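Local coordinates for protein 5-carboxyvanillate decarboxylase (Sphingomonas paucimobilis, PDB 4L6D) that probably removes a carboxyl group from 5-carboxyvanillate to give vanillate, working with a manganese ion in an amidohydrolase-type barrel, at residues P44-M49 with Y298-M303; N205-I210 with E230-W235; I223-M228 with E261-N266. All blocks are in the same frame, centred on the assembly; numbering follows the deposited sequence.

Contact 1: P44-M49 with Y298-M303; sequences PARPAM and YPYQPM. With VNL (4-hydroxy-3-methoxybenzoate), chain J.
Arg-46 and Tyr-300, from two loops, line the vanillate pocket of this amidohydrolase barrel; Met-49 and Pro-299 stand behind them. The ligand, 4-hydroxy-3-methoxybenzoate, lies over one face of the Tyr-300 ring, with its CM2 above the ring centre. Several contacts are as short as 3.3 Å, among them Tyr-300 CD1 to ligand C1. Arg-46 holds the ligand's carboxylate edge-on. Its chain bends at chi3 (77°), which turns the guanidinium edge toward the ligand, and the carboxylate carbon lies in the guanidinium plane. NH1 of Arg-46 gives a nearly straight bond to ligand O2 (2.8 Å, 170°). NH2 of Arg-46 makes a weak one to O1 (3.2 Å), and this same nitrogen sits at the edge of the Tyr-300 ring. A leucine at Tyr-300 would probably leave the ligand ring without its flat aromatic partner and Thr-77 without the hydroxyl it bonds. Asp-297 and His-174, which bind manganese, stand close by. Met-49 backs Tyr-300 from the side away from the ligand. Its CG is anti to the backbone N (chi1 -170°), and the bent chain brings the sulfur obliquely up to the ring as a Met-aromatic contact, 4.5 Å from SD to the Tyr-300 centroid. Met-49 SD also touches Pro-299 CG at 3.8 Å, and its methyl CE rests 3.6 Å from Tyr-300 CD1.

Contact 2: N205-I210 with E230-W235; sequences NAVRMI and EAIPFW
Ile-232 holds its CG1 branch anti to the carbonyl carbon (chi1 -65°), and chi2 of 166° then extends CD1 straight on toward Ala-206 and Val-207. This one methyl makes the contact. It meets the CB of Ala-206 end on, with 3.7 Å between Ile-232 CD1 and Ala-206 CB. On Val-207 the touching branch is CG2, anti to the carbonyl carbon, and the two side chains pass at a slant. Here the gap is wider, 4.1 Å from Val-207 CG2 to Ile-232 CD1. The small alanine lets the isoleucine tip come close to the helix, while the valine flanks it.

The contact joins helix 197-211, which follows barrel strand 171-174, to the turn that follows strand 223-225 and helix 226-230. It thus packs neighbouring units of the TIM barrel. Ala-231 is the first residue past helix 226-230. The backbone of 232-234 then curls like a helix but lacks its regular bonding. Two backbone bonds hold this turn, Phe-234 N to Ala-231 O (2.9 Å) and Trp-235 N to Ile-232 O (3.0 Å).

Ser-203 of helix 197-211 also touches Ile-232. On the flanks, Arg-208 forms salt bridges with Asp-153 of its own chain and Asp-188 of the second subunit, and Trp-235 meets Trp-196 of the second subunit edge-to-face.

All three touching residues are buried, and they meet through methyl groups alone. Their hold is therefore one of shape and apolar burial, with no directional bond between the two segments.

Contact 3: I223-M228 with E261-N266; sequences IVLGHM and EYFRRN
This is a buried strand-to-helix contact in the barrel, with one backbone bond at Ile-223 and Asn-266 and one apolar touch between Leu-225 and Phe-263. Strand 223-225 supplies one side. The other is helix 259-266, which runs directly into the neighbouring strand 267-270.

Ile-223 N donates to Asn-266 O at 2.8 Å with an N-H...O angle of 170°, and the carbonyl points almost straight at the donor. The last residue of the helix thus already pairs with the start of strand 223-225. Ile-223 and Leu-225 also bond backbone atoms of strand 267-270, continuing the parallel pairing.

The side chain of Asn-266 is held from within its own helix. Arg-265 grips OD1 side-on with two nitrogens, NE at 2.9 Å and NH2 at 3.0 Å from Asn-266 OD1. The oxygen lies in the guanidinium plane. NH2 comes in on a lone pair, whereas NE sits above the carbonyl plane. On the other end of the amide, ND2 bonds the carbonyl oxygens of Pro-219 and Leu-221, so both ends are occupied and the amide is unlikely to turn.

Deeper in, Phe-263 has CG anti to its backbone N (chi1 -164°), which swings the ring toward the strand. Leu-225 CD1 meets it at the edge, in the ring plane, 3.9 Å from Phe-263 CE1. Ile-269 and Ile-232 add to the packing on this ring.

Past the strand, His-227 NE2 bonds Asp-297, a manganese ligand. A strand, an outer helix and the next parallel strand in sequence make a beta-alpha-beta unit, the repeating element of the TIM barrel.

In the fold
Contacts 2 and 3 are both buried and pack together, with centres 8 Å apart. Ile-232 CG2 lies 3.5 Å from Phe-263 CE1, and the CD1 methyls of Ile-232 and Leu-225 also touch, so one apolar cluster joins helix 197-211, the turn after helix 226-230, strand 223-225 and helix 259-266. Contact 2 is purely apolar, while contact 3 adds backbone pairing next to the sheet. Contact 1 is only partly buried. Its centre is about 27 Å from that of contact 3, across the chain's centre. It joins two loops, one ending at the start of helix 49-54, and its Arg-46 bonds the ligand's carboxylate. All three contacts also reach the second subunit.

Contact 1: P44-M49 with Y298-M303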
loop_
_atom_site.group_PDB
_atom_site.type_symbol
_atom_site.label_atom_id
_atom_site.label_comp_id
_atom_site.label_asym_id
_atom_site.label_seq_id
_atom_site.Cartn_x
_atom_site.Cartn_y
_atom_site.Cartn_z
ATOM N N PRO A 44 2.535 31.443 0.657
ATOM C CA PRO A 44 1.903 30.154 0.355
ATOM C C PRO A 44 1.815 29.838 -1.139
ATOM O O PRO A 44 1.416 30.687 -1.931
ATOM C CB PRO A 44 0.502 30.309 0.955
ATOM C CG PRO A 44 0.233 31.778 0.878
ATOM C CD PRO A 44 1.559 32.450 1.109
ATOM N N ALA A 45 2.175 28.610 -1.495
ATOM C CA ALA A 45 2.015 28.117 -2.857
ATOM C C ALA A 45 0.555 27.827 -3.180
ATOM O O ALA A 45 0.176 27.759 -4.346
ATOM C CB ALA A 45 2.848 26.860 -3.055
ATOM N N ARG A 46 -0.255 27.632 -2.139
ATOM C CA ARG A 46 -1.679 27.318 -2.300
ATOM C C ARG A 46 -2.492 28.342 -1.508
ATOM O O ARG A 46 -3.106 28.001 -0.487
ATOM C CB ARG A 46 -1.971 25.878 -1.827
ATOM C CG ARG A 46 -1.154 24.815 -2.598
ATOM C CD ARG A 46 -1.227 23.404 -1.987
ATOM N NE ARG A 46 -2.480 22.709 -2.291
ATOM C CZ ARG A 46 -2.783 21.485 -1.866
ATOM N NH1 ARG A 46 -1.928 20.802 -1.113
ATOM N NH2 ARG A 46 -3.948 20.937 -2.194
ATOM N N PRO A 47 -2.504 29.605 -1.976
ATOM C CA PRO A 47 -3.017 30.713 -1.161
ATOM C C PRO A 47 -4.540 30.737 -0.966
ATOM O O PRO A 47 -5.011 31.396 -0.040
ATOM C CB PRO A 47 -2.567 31.952 -1.938
ATOM C CG PRO A 47 -2.504 31.487 -3.356
ATOM C CD PRO A 47 -2.028 30.067 -3.294
ATOM N N ALA A 48 -5.295 30.038 -1.807
ATOM C CA ALA A 48 -6.756 30.053 -1.695
ATOM C C ALA A 48 -7.270 29.058 -0.664
ATOM O O ALA A 48 -8.430 29.119 -0.242
ATOM C CB ALA A 48 -7.392 29.763 -3.050
ATOM N N MET A 49 -6.413 28.128 -0.262
ATOM C CA MET A 49 -6.892 26.991 0.512
ATOM C C MET A 49 -7.428 27.326 1.910
ATOM O O MET A 49 -8.430 26.756 2.330
ATOM C CB MET A 49 -5.831 25.893 0.565
ATOM C CG MET A 49 -6.336 24.585 1.137
ATOM S SD MET A 49 -7.700 23.854 0.199
ATOM C CE MET A 49 -6.840 23.084 -1.167
ATOM N N TYR A 298 -13.664 17.234 -0.067
ATOM C CA TYR A 298 -13.723 18.675 -0.289
ATOM C C TYR A 298 -12.985 19.371 0.874
ATOM O O TYR A 298 -13.048 18.892 1.999
ATOM C CB TYR A 298 -15.194 19.105 -0.335
ATOM C CG TYR A 298 -15.385 20.575 -0.600
ATOM C CD1 TYR A 298 -15.467 21.055 -1.898
ATOM C CD2 TYR A 298 -15.460 21.491 0.450
ATOM C CE1 TYR A 298 -15.631 22.400 -2.150
ATOM C CE2 TYR A 298 -15.621 22.837 0.207
ATOM C CZ TYR A 298 -15.714 23.287 -1.098
ATOM O OH TYR A 298 -15.867 24.627 -1.369
ATOM N N PRO A 299 -12.282 20.496 0.621
ATOM C CA PRO A 299 -12.121 21.248 -0.629
ATOM C C PRO A 299 -10.916 20.823 -1.451
ATOM O O PRO A 299 -10.568 21.491 -2.432
ATOM C CB PRO A 299 -11.923 22.678 -0.127
ATOM C CG PRO A 299 -11.147 22.502 1.136
ATOM C CD PRO A 299 -11.723 21.237 1.771
ATOM N N TYR A 300 -10.286 19.726 -1.061
ATOM C CA TYR A 300 -9.116 19.243 -1.784
ATOM C C TYR A 300 -9.487 18.597 -3.121
ATOM O O TYR A 300 -8.652 18.494 -4.022
ATOM C CB TYR A 300 -8.319 18.293 -0.891
ATOM C CG TYR A 300 -7.820 18.967 0.383
ATOM C CD1 TYR A 300 -6.742 19.852 0.350
ATOM C CD2 TYR A 300 -8.442 18.742 1.609
ATOM C CE1 TYR A 300 -6.286 20.487 1.507
ATOM C CE2 TYR A 300 -7.991 19.371 2.774
ATOM C CZ TYR A 300 -6.914 20.237 2.716
ATOM O OH TYR A 300 -6.457 20.862 3.856
ATOM N N GLN A 301 -10.739 18.153 -3.234
ATOM C CA GLN A 301 -11.303 17.665 -4.489
ATOM C C GLN A 301 -12.662 18.317 -4.713
ATOM O O GLN A 301 -13.319 18.729 -3.755
ATOM C CB GLN A 301 -11.447 16.148 -4.473
ATOM C CG GLN A 301 -10.109 15.457 -4.360
ATOM C CD GLN A 301 -10.116 14.033 -4.875
ATOM O OE1 GLN A 301 -9.255 13.252 -4.514
ATOM N NE2 GLN A 301 -11.053 13.712 -5.762
ATOM N N PRO A 302 -13.090 18.417 -5.979
ATOM C CA PRO A 302 -14.375 19.045 -6.298
ATOM C C PRO A 302 -15.571 18.119 -6.089
ATOM O O PRO A 302 -15.462 16.900 -6.216
ATOM C CB PRO A 302 -14.237 19.351 -7.788
ATOM C CG PRO A 302 -13.341 18.297 -8.299
ATOM C CD PRO A 302 -12.324 18.104 -7.198
ATOM N N MET A 303 -16.717 18.713 -5.792
ATOM C CA MET A 303 -17.915 17.937 -5.482
ATOM C C MET A 303 -18.555 17.240 -6.675
ATOM O O MET A 303 -18.953 16.085 -6.549
ATOM C CB MET A 303 -18.956 18.811 -4.780
ATOM C CG MET A 303 -18.440 19.392 -3.482
ATOM S SD MET A 303 -19.777 20.024 -2.455
ATOM C CE MET A 303 -18.969 21.372 -1.582
HETATM C C1 VNL J . -4.809 17.159 0.430
HETATM C CO1 VNL J . -5.812 16.284 -0.007
HETATM C CO2 VNL J . -4.677 17.496 1.792
HETATM C CM1 VNL J . -6.718 15.728 0.915
HETATM C CM2 VNL J . -5.555 16.946 2.724
HETATM O OM VNL J . -5.504 17.213 4.067
HETATM C CZ VNL J . -6.613 16.038 2.270
HETATM C CC VNL J . -3.876 17.774 -0.579
HETATM C CV VNL J . -4.487 18.085 4.595
HETATM O O1 VNL J . -4.147 17.734 -1.810
HETATM O O2 VNL J . -2.862 18.382 -0.161
HETATM O O3 VNL J . -7.622 15.811 3.165
#

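Contact 2: N205-I210 with E230-W235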
loop_
_atom_site.group_PDB
_atom_site.type_symbol
_atom_site.label_atom_id
_atom_site.label_comp_id
_atom_site.label_asym_id
_atom_site.label_seq_id
_atom_site.Cartn_x
_atom_site.Cartn_y
_atom_site.Cartn_z
ATOM N N ASN A 205 -0.206 2.449 9.780
ATOM C CA ASN A 205 -0.731 2.698 11.117
ATOM C C ASN A 205 -1.820 1.666 11.435
ATOM O O ASN A 205 -1.748 0.942 12.438
ATOM C CB ASN A 205 -1.290 4.127 11.169
ATOM C CG ASN A 205 -1.458 4.658 12.593
ATOM O OD1 ASN A 205 -1.427 3.909 13.565
ATOM N ND2 ASN A 205 -1.630 5.979 12.706
ATOM N N ALA A 206 -2.806 1.551 10.549
ATOM C CA ALA A 206 -3.908 0.634 10.795
ATOM C C ALA A 206 -3.483 -0.834 10.877
ATOM O O ALA A 206 -4.014 -1.599 11.699
ATOM C CB ALA A 206 -5.004 0.821 9.746
ATOM N N VAL A 207 -2.551 -1.242 10.018
ATOM C CA VAL A 207 -2.068 -2.618 10.077
ATOM C C VAL A 207 -1.355 -2.893 11.410
ATOM O O VAL A 207 -1.543 -3.953 12.008
ATOM C CB VAL A 207 -1.173 -2.947 8.864
ATOM C CG1 VAL A 207 -0.465 -4.287 9.046
ATOM C CG2 VAL A 207 -2.017 -2.957 7.600
ATOM N N ARG A 208 -0.563 -1.935 11.889
ATOM C CA ARG A 208 0.081 -2.077 13.192
ATOM C C ARG A 208 -0.978 -2.219 14.282
ATOM O O ARG A 208 -0.836 -3.031 15.193
ATOM C CB ARG A 208 0.986 -0.879 13.517
ATOM C CG ARG A 208 2.218 -0.749 12.625
ATOM C CD ARG A 208 3.042 0.496 13.017
ATOM N NE ARG A 208 3.601 0.335 14.361
ATOM C CZ ARG A 208 4.830 -0.096 14.618
ATOM N NH1 ARG A 208 5.680 -0.346 13.629
ATOM N NH2 ARG A 208 5.222 -0.262 15.873
ATOM N N MET A 209 -2.048 -1.433 14.177
ATOM C CA MET A 209 -3.127 -1.514 15.169
ATOM C C MET A 209 -3.726 -2.910 15.204
ATOM O O MET A 209 -3.871 -3.514 16.270
ATOM C CB MET A 209 -4.224 -0.485 14.874
ATOM C CG MET A 209 -3.790 0.965 15.110
ATOM S SD MET A 209 -4.923 2.176 14.394
ATOM C CE MET A 209 -6.292 2.131 15.549
ATOM N N ILE A 210 -4.050 -3.440 14.028
ATOM C CA ILE A 210 -4.624 -4.773 13.960
ATOM C C ILE A 210 -3.662 -5.840 14.484
ATOM O O ILE A 210 -4.028 -6.642 15.345
ATOM C CB ILE A 210 -5.048 -5.104 12.523
ATOM C CG1 ILE A 210 -6.209 -4.194 12.103
ATOM C CG2 ILE A 210 -5.454 -6.565 12.390
ATOM C CD1 ILE A 210 -6.537 -4.269 10.628
ATOM N N GLU A 230 -7.629 2.946 2.359
ATOM C CA GLU A 230 -6.171 3.038 2.217
ATOM C C GLU A 230 -5.587 1.740 1.669
ATOM O O GLU A 230 -4.481 1.339 2.027
ATOM C CB GLU A 230 -5.489 3.466 3.534
ATOM C CG GLU A 230 -6.137 4.673 4.221
ATOM C CD GLU A 230 -5.968 5.980 3.456
ATOM O OE1 GLU A 230 -5.307 5.989 2.399
ATOM O OE2 GLU A 230 -6.512 6.999 3.924
ATOM N N ALA A 231 -6.373 1.113 0.792
ATOM C CA ALA A 231 -6.046 -0.136 0.083
ATOM C C ALA A 231 -5.980 -1.395 0.931
ATOM O O ALA A 231 -5.763 -2.479 0.390
ATOM C CB ALA A 231 -4.780 0.003 -0.789
ATOM N N ILE A 232 -6.178 -1.269 2.240
ATOM C CA ILE A 232 -6.234 -2.479 3.060
ATOM C C ILE A 232 -7.257 -3.530 2.548
ATOM O O ILE A 232 -6.975 -4.735 2.591
ATOM C CB ILE A 232 -6.381 -2.165 4.568
ATOM C CG1 ILE A 232 -5.126 -1.430 5.058
ATOM C CG2 ILE A 232 -6.624 -3.437 5.363
ATOM C CD1 ILE A 232 -5.293 -0.776 6.403
ATOM N N PRO A 233 -8.425 -3.095 2.016
ATOM C CA PRO A 233 -9.342 -4.119 1.497
ATOM C C PRO A 233 -8.711 -4.999 0.409
ATOM O O PRO A 233 -9.100 -6.166 0.254
ATOM C CB PRO A 233 -10.477 -3.288 0.901
ATOM C CG PRO A 233 -10.516 -2.051 1.781
ATOM C CD PRO A 233 -9.067 -1.763 2.068
ATOM N N PHE A 234 -7.742 -4.468 -0.337
ATOM C CA PHE A 234 -7.129 -5.228 -1.423
ATOM C C PHE A 234 -6.187 -6.289 -0.879
ATOM O O PHE A 234 -5.985 -7.326 -1.517
ATOM C CB PHE A 234 -6.372 -4.288 -2.379
ATOM C CG PHE A 234 -6.157 -4.860 -3.756
ATOM C CD1 PHE A 234 -7.242 -5.090 -4.588
ATOM C CD2 PHE A 234 -4.883 -5.134 -4.233
ATOM C CE1 PHE A 234 -7.072 -5.602 -5.865
ATOM C CE2 PHE A 234 -4.698 -5.645 -5.525
ATOM C CZ PHE A 234 -5.798 -5.875 -6.338
ATOM N N TRP A 235 -5.622 -6.021 0.302
ATOM C CA TRP A 235 -4.584 -6.879 0.897
ATOM C C TRP A 235 -5.094 -7.952 1.867
ATOM O O TRP A 235 -4.287 -8.651 2.486
ATOM C CB TRP A 235 -3.562 -6.033 1.661
ATOM C CG TRP A 235 -2.645 -5.155 0.844
ATOM C CD1 TRP A 235 -2.731 -3.797 0.672
ATOM C CD2 TRP A 235 -1.463 -5.570 0.143
ATOM N NE1 TRP A 235 -1.689 -3.353 -0.104
ATOM C CE2 TRP A 235 -0.888 -4.414 -0.431
ATOM C CE3 TRP A 235 -0.835 -6.804 -0.052
ATOM C CZ2 TRP A 235 0.272 -4.456 -1.200
ATOM C CZ3 TRP A 235 0.327 -6.846 -0.826
ATOM C CH2 TRP A 235 0.867 -5.673 -1.384
#

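Contact 3: I223-M228 with E261-N266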
loop_
_atom_site.group_PDB
_atom_site.type_symbol
_atom_site.label_atom_id
_atom_site.label_comp_id
_atom_site.label_asym_id
_atom_site.label_seq_id
_atom_site.Cartn_x
_atom_site.Cartn_y
_atom_site.Cartn_z
ATOM N N ILE A 223 -13.383 2.078 13.615
ATOM C CA ILE A 223 -12.397 2.885 12.901
ATOM C C ILE A 223 -12.865 3.068 11.464
ATOM O O ILE A 223 -13.369 2.129 10.841
ATOM C CB ILE A 223 -11.017 2.184 12.889
ATOM C CG1 ILE A 223 -10.576 1.798 14.309
ATOM C CG2 ILE A 223 -9.965 3.048 12.163
ATOM C CD1 ILE A 223 -10.370 2.968 15.252
ATOM N N VAL A 224 -12.713 4.280 10.935
ATOM C CA VAL A 224 -13.081 4.540 9.551
ATOM C C VAL A 224 -11.839 5.006 8.784
ATOM O O VAL A 224 -11.069 5.840 9.274
ATOM C CB VAL A 224 -14.214 5.580 9.470
ATOM C CG1 VAL A 224 -14.454 6.003 8.019
ATOM C CG2 VAL A 224 -15.516 5.012 10.087
ATOM N N LEU A 225 -11.628 4.422 7.605
ATOM C CA LEU A 225 -10.515 4.802 6.737
ATOM C C LEU A 225 -11.004 5.281 5.376
ATOM O O LEU A 225 -11.800 4.601 4.716
ATOM C CB LEU A 225 -9.580 3.610 6.527
ATOM C CG LEU A 225 -8.862 3.069 7.760
ATOM C CD1 LEU A 225 -8.048 1.846 7.337
ATOM C CD2 LEU A 225 -7.939 4.112 8.364
ATOM N N GLY A 226 -10.512 6.442 4.954
ATOM C CA GLY A 226 -10.848 6.989 3.655
ATOM C C GLY A 226 -10.042 6.367 2.525
ATOM O O GLY A 226 -9.314 5.390 2.726
ATOM N N HIS A 227 -10.203 6.922 1.328
ATOM C CA HIS A 227 -9.398 6.513 0.173
ATOM C C HIS A 227 -9.491 5.020 -0.063
ATOM O O HIS A 227 -8.480 4.321 -0.216
ATOM C CB HIS A 227 -7.970 7.038 0.356
ATOM C CG HIS A 227 -7.980 8.426 0.900
ATOM N ND1 HIS A 227 -7.624 8.719 2.198
ATOM C CD2 HIS A 227 -8.470 9.578 0.373
ATOM C CE1 HIS A 227 -7.852 10.001 2.433
ATOM N NE2 HIS A 227 -8.360 10.544 1.340
ATOM N N MET A 228 -10.745 4.568 -0.094
ATOM C CA MET A 228 -11.103 3.164 -0.281
ATOM C C MET A 228 -10.352 2.273 0.703
ATOM O O MET A 228 -9.807 1.231 0.346
ATOM C CB MET A 228 -10.892 2.737 -1.744
ATOM C CG MET A 228 -11.881 1.662 -2.223
ATOM S SD MET A 228 -13.634 2.140 -2.172
ATOM C CE MET A 228 -13.718 3.183 -3.620
ATOM N N GLU A 261 -10.753 -10.329 9.576
ATOM C CA GLU A 261 -11.939 -10.333 10.429
ATOM C C GLU A 261 -12.007 -9.110 11.335
ATOM O O GLU A 261 -13.089 -8.568 11.548
ATOM C CB GLU A 261 -12.067 -11.647 11.212
ATOM C CG GLU A 261 -12.345 -12.829 10.284
ATOM C CD GLU A 261 -12.152 -14.189 10.927
ATOM O OE1 GLU A 261 -11.591 -14.275 12.038
ATOM O OE2 GLU A 261 -12.568 -15.195 10.304
ATOM N N TYR A 262 -10.865 -8.665 11.857
ATOM C CA TYR A 262 -10.830 -7.351 12.503
ATOM C C TYR A 262 -11.205 -6.261 11.526
ATOM O O TYR A 262 -11.924 -5.325 11.883
ATOM C CB TYR A 262 -9.454 -7.033 13.095
ATOM C CG TYR A 262 -9.111 -7.968 14.215
ATOM C CD1 TYR A 262 -9.793 -7.901 15.428
ATOM C CD2 TYR A 262 -8.150 -8.955 14.047
ATOM C CE1 TYR A 262 -9.507 -8.772 16.450
ATOM C CE2 TYR A 262 -7.857 -9.841 15.068
ATOM C CZ TYR A 262 -8.542 -9.749 16.270
ATOM O OH TYR A 262 -8.277 -10.634 17.293
ATOM N N PHE A 263 -10.705 -6.344 10.293
ATOM C CA PHE A 263 -10.987 -5.262 9.372
ATOM C C PHE A 263 -12.493 -5.183 9.106
ATOM O O PHE A 263 -13.066 -4.102 9.124
ATOM C CB PHE A 263 -10.190 -5.375 8.064
ATOM C CG PHE A 263 -10.183 -4.094 7.290
ATOM C CD1 PHE A 263 -9.327 -3.064 7.650
ATOM C CD2 PHE A 263 -11.097 -3.874 6.280
ATOM C CE1 PHE A 263 -9.338 -1.857 6.977
ATOM C CE2 PHE A 263 -11.119 -2.659 5.594
ATOM C CZ PHE A 263 -10.234 -1.649 5.944
ATOM N N ARG A 264 -13.148 -6.325 8.921
ATOM C CA ARG A 264 -14.581 -6.287 8.655
ATOM C C ARG A 264 -15.399 -5.975 9.915
ATOM O O ARG A 264 -16.438 -5.315 9.822
ATOM C CB ARG A 264 -15.065 -7.600 8.023
ATOM C CG ARG A 264 -14.507 -7.865 6.624
ATOM C CD ARG A 264 -15.118 -9.133 6.006
ATOM N NE ARG A 264 -14.234 -9.691 4.981
ATOM C CZ ARG A 264 -13.272 -10.576 5.219
ATOM N NH1 ARG A 264 -13.073 -11.041 6.446
ATOM N NH2 ARG A 264 -12.516 -11.020 4.223
ATOM N N ARG A 265 -14.945 -6.432 11.084
ATOM C CA ARG A 265 -15.702 -6.217 12.322
ATOM C C ARG A 265 -15.559 -4.792 12.828
ATOM O O ARG A 265 -16.547 -4.160 13.224
ATOM C CB ARG A 265 -15.243 -7.187 13.421
ATOM C CG ARG A 265 -16.117 -7.162 14.673
ATOM C CD ARG A 265 -15.559 -8.050 15.796
ATOM N NE ARG A 265 -14.327 -7.476 16.333
ATOM C CZ ARG A 265 -13.660 -7.938 17.384
ATOM N NH1 ARG A 265 -14.093 -9.001 18.048
ATOM N NH2 ARG A 265 -12.557 -7.309 17.780
ATOM N N ASN A 266 -14.322 -4.301 12.832
ATOM C CA ASN A 266 -13.986 -3.033 13.489
ATOM C C ASN A 266 -13.796 -1.829 12.582
ATOM O O ASN A 266 -13.707 -0.699 13.080
ATOM C CB ASN A 266 -12.736 -3.210 14.351
ATOM C CG ASN A 266 -12.971 -4.134 15.529
ATOM O OD1 ASN A 266 -12.637 -5.327 15.490
ATOM N ND2 ASN A 266 -13.565 -3.592 16.591
#